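Local coordinates for pleckstrin homology domain-containing family A member 8 (Homo sapiens, PDB 5KDI), which binds simple glycosphingolipids in a GLTP fold and probably transfers them between membranes, at residues Ser10-Glu15 with Leu182-Pro187; Gly117-Gln122 with Pro153-Phe158. The protein carries 2 engineered substitutions. All blocks are in the same frame, centred on the assembly; numbering follows the deposited sequence.

Contact 1. Residues Ser10-Glu15 with Leu182-Pro187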
loop_
_atom_site.group_PDB
_atom_site.type_symbol
_atom_site.label_atom_id
_atom_site.label_comp_id
_atom_site.label_asym_id
_atom_site.label_seq_id
_atom_site.Cartn_x
_atom_site.Cartn_y
_atom_site.Cartn_z
ATOM N N SER A 10 -5.375 -6.137 7.674
ATOM C CA SER A 10 -6.273 -6.036 6.536
ATOM C C SER A 10 -7.072 -4.721 6.416
ATOM O O SER A 10 -7.764 -4.254 7.332
ATOM C CB SER A 10 -7.278 -7.188 6.516
ATOM O OG SER A 10 -7.936 -7.183 5.269
ATOM N N PHE A 11 -7.048 -4.211 5.207
ATOM C CA PHE A 11 -7.934 -3.132 4.854
ATOM C C PHE A 11 -9.445 -3.453 5.059
ATOM O O PHE A 11 -10.263 -2.587 5.322
ATOM C CB PHE A 11 -7.692 -2.706 3.417
ATOM C CG PHE A 11 -6.350 -2.097 3.186
ATOM C CD1 PHE A 11 -6.167 -0.762 3.411
ATOM C CD2 PHE A 11 -5.255 -2.908 2.840
ATOM C CE1 PHE A 11 -4.894 -0.186 3.254
ATOM C CE2 PHE A 11 -4.019 -2.343 2.663
ATOM C CZ PHE A 11 -3.842 -0.983 2.898
ATOM N N SER A 12 -9.787 -4.747 5.008
ATOM C CA SER A 12 -11.131 -5.256 5.188
ATOM C C SER A 12 -11.650 -5.144 6.613
ATOM O O SER A 12 -12.854 -5.316 6.814
ATOM C CB SER A 12 -11.258 -6.655 4.638
ATOM O OG SER A 12 -10.581 -7.652 5.365
ATOM N N ASP A 13 -10.764 -4.874 7.576
ATOM C CA ASP A 13 -11.167 -4.729 8.968
ATOM C C ASP A 13 -11.267 -3.238 9.365
ATOM O O ASP A 13 -11.500 -2.922 10.509
ATOM C CB ASP A 13 -10.219 -5.496 9.896
ATOM C CG ASP A 13 -10.424 -6.992 9.864
ATOM O OD1 ASP A 13 -11.509 -7.419 9.503
ATOM O OD2 ASP A 13 -9.426 -7.734 10.156
ATOM N N ILE A 14 -11.118 -2.351 8.372
ATOM C CA ILE A 14 -11.296 -0.941 8.557
ATOM C C ILE A 14 -12.732 -0.548 8.186
ATOM O O ILE A 14 -13.172 -0.715 7.018
ATOM C CB ILE A 14 -10.305 -0.116 7.718
ATOM C CG1 ILE A 14 -8.854 -0.526 7.951
ATOM C CG2 ILE A 14 -10.529 1.353 7.976
ATOM C CD1 ILE A 14 -7.867 0.261 7.130
ATOM N N GLU A 15 -13.455 -0.056 9.169
ATOM C CA GLU A 15 -14.804 0.390 8.879
ATOM C C GLU A 15 -14.803 1.890 8.715
ATOM O O GLU A 15 -14.137 2.608 9.452
ATOM C CB GLU A 15 -15.821 -0.109 9.923
ATOM C CG GLU A 15 -16.199 -1.621 9.785
ATOM C CD GLU A 15 -16.915 -2.044 8.475
ATOM O OE1 GLU A 15 -17.849 -1.337 7.976
ATOM O OE2 GLU A 15 -16.558 -3.138 7.949
ATOM N N LEU A 182 -7.273 -12.745 0.670
ATOM C CA LEU A 182 -7.123 -11.776 -0.433
ATOM C C LEU A 182 -8.431 -11.358 -1.038
ATOM O O LEU A 182 -8.579 -10.193 -1.486
ATOM C CB LEU A 182 -6.175 -12.296 -1.518
ATOM C CG LEU A 182 -4.684 -12.298 -1.153
ATOM C CD1 LEU A 182 -3.863 -13.011 -2.224
ATOM C CD2 LEU A 182 -4.214 -10.892 -0.764
ATOM N N SER A 183 -9.423 -12.249 -1.021
ATOM C CA SER A 183 -10.770 -11.905 -1.529
ATOM C C SER A 183 -11.506 -10.875 -0.694
ATOM O O SER A 183 -12.472 -10.265 -1.171
ATOM C CB SER A 183 -11.609 -13.171 -1.653
ATOM O OG SER A 183 -11.145 -13.968 -2.677
ATOM N N LEU A 184 -11.039 -10.640 0.545
ATOM C CA LEU A 184 -11.503 -9.518 1.366
ATOM C C LEU A 184 -10.526 -8.310 1.284
ATOM O O LEU A 184 -10.971 -7.179 1.143
ATOM C CB LEU A 184 -11.575 -9.983 2.840
ATOM C CG LEU A 184 -12.694 -10.944 3.153
ATOM C CD1 LEU A 184 -12.412 -11.561 4.524
ATOM C CD2 LEU A 184 -14.030 -10.184 3.082
ATOM N N TYR A 185 -9.233 -8.604 1.390
ATOM C CA TYR A 185 -8.188 -7.575 1.429
ATOM C C TYR A 185 -8.214 -6.655 0.209
ATOM O O TYR A 185 -8.221 -5.427 0.301
ATOM C CB TYR A 185 -6.824 -8.258 1.558
ATOM C CG TYR A 185 -5.616 -7.396 1.812
ATOM C CD1 TYR A 185 -5.221 -7.052 3.107
ATOM C CD2 TYR A 185 -4.821 -6.981 0.771
ATOM C CE1 TYR A 185 -4.038 -6.346 3.327
ATOM C CE2 TYR A 185 -3.659 -6.310 0.979
ATOM C CZ TYR A 185 -3.287 -5.965 2.238
ATOM O OH TYR A 185 -2.076 -5.315 2.387
ATOM N N LEU A 186 -8.295 -7.270 -0.959
ATOM C CA LEU A 186 -8.219 -6.526 -2.214
ATOM C C LEU A 186 -9.425 -5.626 -2.503
ATOM O O LEU A 186 -9.240 -4.463 -2.765
ATOM C CB LEU A 186 -7.837 -7.432 -3.354
ATOM C CG LEU A 186 -6.507 -8.178 -3.218
ATOM C CD1 LEU A 186 -6.395 -9.207 -4.323
ATOM C CD2 LEU A 186 -5.280 -7.258 -3.194
ATOM N N PRO A 187 -10.675 -6.131 -2.408
ATOM C CA PRO A 187 -11.799 -5.219 -2.658
ATOM C C PRO A 187 -11.911 -4.152 -1.605
ATOM O O PRO A 187 -12.374 -3.021 -1.883
ATOM C CB PRO A 187 -13.000 -6.107 -2.676
ATOM C CG PRO A 187 -12.611 -7.329 -2.043
ATOM C CD PRO A 187 -11.129 -7.528 -2.253
#

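Contact 2. Residues Gly117-Gln122 with Pro153-Phe158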
loop_
_atom_site.group_PDB
_atom_site.type_symbol
_atom_site.label_atom_id
_atom_site.label_comp_id
_atom_site.label_asym_id
_atom_site.label_seq_id
_atom_site.Cartn_x
_atom_site.Cartn_y
_atom_site.Cartn_z
ATOM N N GLY A 117 -3.703 -16.618 -9.793
ATOM C CA GLY A 117 -2.937 -17.815 -10.049
ATOM C C GLY A 117 -1.594 -17.642 -10.700
ATOM O O GLY A 117 -1.027 -18.615 -11.164
ATOM N N GLU A 118 -1.059 -16.418 -10.734
ATOM C CA GLU A 118 0.299 -16.194 -11.271
ATOM C C GLU A 118 1.340 -16.661 -10.265
ATOM O O GLU A 118 1.343 -16.214 -9.101
ATOM C CB GLU A 118 0.536 -14.751 -11.628
ATOM C CG GLU A 118 1.901 -14.477 -12.197
ATOM C CD GLU A 118 2.182 -15.217 -13.509
ATOM O OE1 GLU A 118 1.508 -14.935 -14.494
ATOM O OE2 GLU A 118 3.118 -16.041 -13.568
ATOM N N LYS A 119 2.185 -17.602 -10.701
ATOM C CA LYS A 119 3.216 -18.158 -9.842
ATOM C C LYS A 119 4.590 -17.578 -10.173
ATOM O O LYS A 119 5.517 -17.788 -9.423
ATOM C CB LYS A 119 3.266 -19.677 -9.985
ATOM C CG LYS A 119 1.948 -20.383 -9.701
ATOM C CD LYS A 119 1.665 -20.401 -8.220
ATOM C CE LYS A 119 0.257 -20.911 -7.898
ATOM N NZ LYS A 119 0.162 -22.368 -8.126
ATOM N N ASP A 120 4.740 -16.889 -11.305
ATOM C CA ASP A 120 5.984 -16.215 -11.583
ATOM C C ASP A 120 5.898 -14.838 -10.928
ATOM O O ASP A 120 5.213 -13.938 -11.429
ATOM C CB ASP A 120 6.242 -16.111 -13.102
ATOM C CG ASP A 120 7.633 -15.600 -13.436
ATOM O OD1 ASP A 120 8.102 -14.636 -12.859
ATOM O OD2 ASP A 120 8.294 -16.209 -14.247
ATOM N N ILE A 121 6.617 -14.653 -9.827
ATOM C CA ILE A 121 6.558 -13.382 -9.057
ATOM C C ILE A 121 7.056 -12.214 -9.856
ATOM O O ILE A 121 6.460 -11.132 -9.789
ATOM C CB ILE A 121 7.306 -13.504 -7.688
ATOM C CG1 ILE A 121 6.623 -14.608 -6.857
ATOM C CG2 ILE A 121 7.364 -12.170 -6.931
ATOM C CD1 ILE A 121 5.185 -14.273 -6.473
ATOM N N GLN A 122 8.130 -12.393 -10.626
ATOM C CA GLN A 122 8.577 -11.343 -11.540
ATOM C C GLN A 122 7.527 -10.905 -12.551
ATOM O O GLN A 122 7.315 -9.681 -12.771
ATOM C CB GLN A 122 9.876 -11.774 -12.271
ATOM C CG GLN A 122 11.052 -11.843 -11.387
ATOM C CD GLN A 122 12.275 -12.328 -12.146
ATOM O OE1 GLN A 122 12.207 -13.327 -12.916
ATOM N NE2 GLN A 122 13.378 -11.686 -11.954
ATOM N N PRO A 153 11.527 -12.654 -5.081
ATOM C CA PRO A 153 11.565 -13.998 -4.539
ATOM C C PRO A 153 10.919 -15.078 -5.430
ATOM O O PRO A 153 10.108 -14.749 -6.279
ATOM C CB PRO A 153 10.753 -13.862 -3.254
ATOM C CG PRO A 153 9.752 -12.784 -3.548
ATOM C CD PRO A 153 10.582 -11.798 -4.369
ATOM N N SER A 154 11.351 -16.342 -5.275
ATOM C CA SER A 154 10.572 -17.457 -5.795
ATOM C C SER A 154 9.162 -17.417 -5.228
ATOM O O SER A 154 8.907 -16.827 -4.182
ATOM C CB SER A 154 11.177 -18.808 -5.446
ATOM O OG SER A 154 11.329 -19.005 -4.038
ATOM N N TYR A 155 8.236 -18.027 -5.937
ATOM C CA TYR A 155 6.883 -18.193 -5.415
ATOM C C TYR A 155 6.906 -18.828 -3.989
ATOM O O TYR A 155 6.259 -18.337 -3.074
ATOM C CB TYR A 155 5.986 -18.997 -6.358
ATOM C CG TYR A 155 4.567 -19.106 -5.861
ATOM C CD1 TYR A 155 3.672 -18.094 -6.083
ATOM C CD2 TYR A 155 4.135 -20.211 -5.103
ATOM C CE1 TYR A 155 2.367 -18.194 -5.643
ATOM C CE2 TYR A 155 2.835 -20.295 -4.607
ATOM C CZ TYR A 155 1.962 -19.287 -4.890
ATOM O OH TYR A 155 0.671 -19.347 -4.410
ATOM N N GLU A 156 7.652 -19.919 -3.804
ATOM C CA GLU A 156 7.736 -20.563 -2.501
ATOM C C GLU A 156 8.251 -19.649 -1.367
ATOM O O GLU A 156 7.743 -19.695 -0.273
ATOM C CB GLU A 156 8.581 -21.817 -2.581
ATOM C CG GLU A 156 8.591 -22.574 -1.272
ATOM C CD GLU A 156 9.180 -23.972 -1.377
ATOM O OE1 GLU A 156 9.489 -24.438 -2.508
ATOM O OE2 GLU A 156 9.321 -24.611 -0.308
ATOM N N ASP A 157 9.281 -18.861 -1.633
ATOM C CA ASP A 157 9.812 -17.937 -0.643
ATOM C C ASP A 157 8.815 -16.842 -0.376
ATOM O O ASP A 157 8.716 -16.354 0.786
ATOM C CB ASP A 157 11.180 -17.332 -1.073
ATOM C CG ASP A 157 12.342 -18.310 -0.887
ATOM O OD1 ASP A 157 12.129 -19.452 -0.395
ATOM O OD2 ASP A 157 13.475 -17.938 -1.258
ATOM N N PHE A 158 8.102 -16.404 -1.434
ATOM C CA PHE A 158 7.087 -15.400 -1.269
ATOM C C PHE A 158 5.959 -15.886 -0.329
ATOM O O PHE A 158 5.667 -15.268 0.667
ATOM C CB PHE A 158 6.502 -15.000 -2.625
ATOM C CG PHE A 158 5.396 -14.005 -2.519
ATOM C CD1 PHE A 158 5.653 -12.692 -2.140
ATOM C CD2 PHE A 158 4.102 -14.365 -2.846
ATOM C CE1 PHE A 158 4.630 -11.753 -2.035
ATOM C CE2 PHE A 158 3.071 -13.420 -2.781
ATOM C CZ PHE A 158 3.325 -12.133 -2.345
HETATM O O HOH W 1 8.909 -16.290 -8.976
#

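Contact 1. Residues Ser10-Glu15 with Leu182-Pro187
S12 and Y185 bring the two backbones closest, with their CA atoms 5.3 Å apart. The 3-10 turn of F11 to D13 lies against one side of helix 172-202. D13 N hydrogen-bonds to S10 O and closes this turn. The helix kinks at P187, whose N has no bond to the turn before.

No hydrogen bond crosses between the segments. F11 turns its edge to a face of Y185, with the centroids 5.3 Å apart and the planes at 72°. F11 CD2 stands over that face, offset toward its rim, 3.7 Å from Y185 CE1. The tyrosine hydroxyl lies near the plane of the F11 ring. S10 meets the Y185 ring at its edge, where S10 OG is 3.5 Å from Y185 CD1. CG of Y185 is anti to the backbone N (chi1 -172°), which turns the ring toward S10 and F11. S12 CB rests 3.5 Å from L184 O, and its OG lies on L184 CB.

F4 adds a second edge-to-face partner to Y185. The bound glycosphingolipid is about 5 Å from the Y185 side chain. The contact packs the N-terminal region onto a long helix of the all-helical GLTP fold, close to its lipid site.

Contact 2. Residues Gly117-Gln122 with Pro153-Phe158
I121 reaches across to P153, Y155 and F158 from the first turn of helix 121-131. Its CB sits 3.4 Å from P153 O. CG2 branches off toward the proline ring and is 4.1 Å from P153 CD. CG1 passes P153 O and Y155 CA. The tip, CD1, lies 3.8 Å from F158 CD2 and also touches the Y155 ring. Chi1 of -61° sets CG1 anti to the carbonyl carbon, and the bend at chi2 (-65°) brings CD1 near both rings.

K119 covers one face of Y155. Its CD stands over the ring centre, 3.5 Å from the centroid, in a CH-pi contact. NZ is farther off, so any cation-pi attraction is weak at most. K119 O touches Y155 CB. A water accepts from I121 N and donates a weak bond to P153 O.

Both helix starts are capped. S154 is an N-cap: its OG accepts from D157 N at 3.2 Å. D120 caps helix 121-131 through T123 N, and D120 N hydrogen-bonds to E118 OE2. G117 ends helix 93-115 as the C-prime residue of a Schellman motif.

P153 belongs to the lipid pocket and touches the bound glycosphingolipid. The starts of helices 121-131 and 155-160 meet here, with F110 of helix 93-115 against I121 and F158, and L41 of helix 35-41 against P153 and F158.

From the N terminus, the chain first passes residues 10-15 in the loop before helix 24-32. It then builds the helices up to helix 93-115 and turns into residues 117-122. Contact 2 closes a short loop from there to residues 153-158, with 30 residues between its segments. The chain next enters helix 172-202, where residues 182-187 complete contact 1 across 166 intervening residues. The shorter loop therefore lies wholly within the longer one. The centres of contact 1 and contact 2 are about 22 Å apart, and the two contacts do not touch. Contact 1 joins the N-terminal loop to helix 172-202, while contact 2 joins two helix starts. Helix 93-115 borders both.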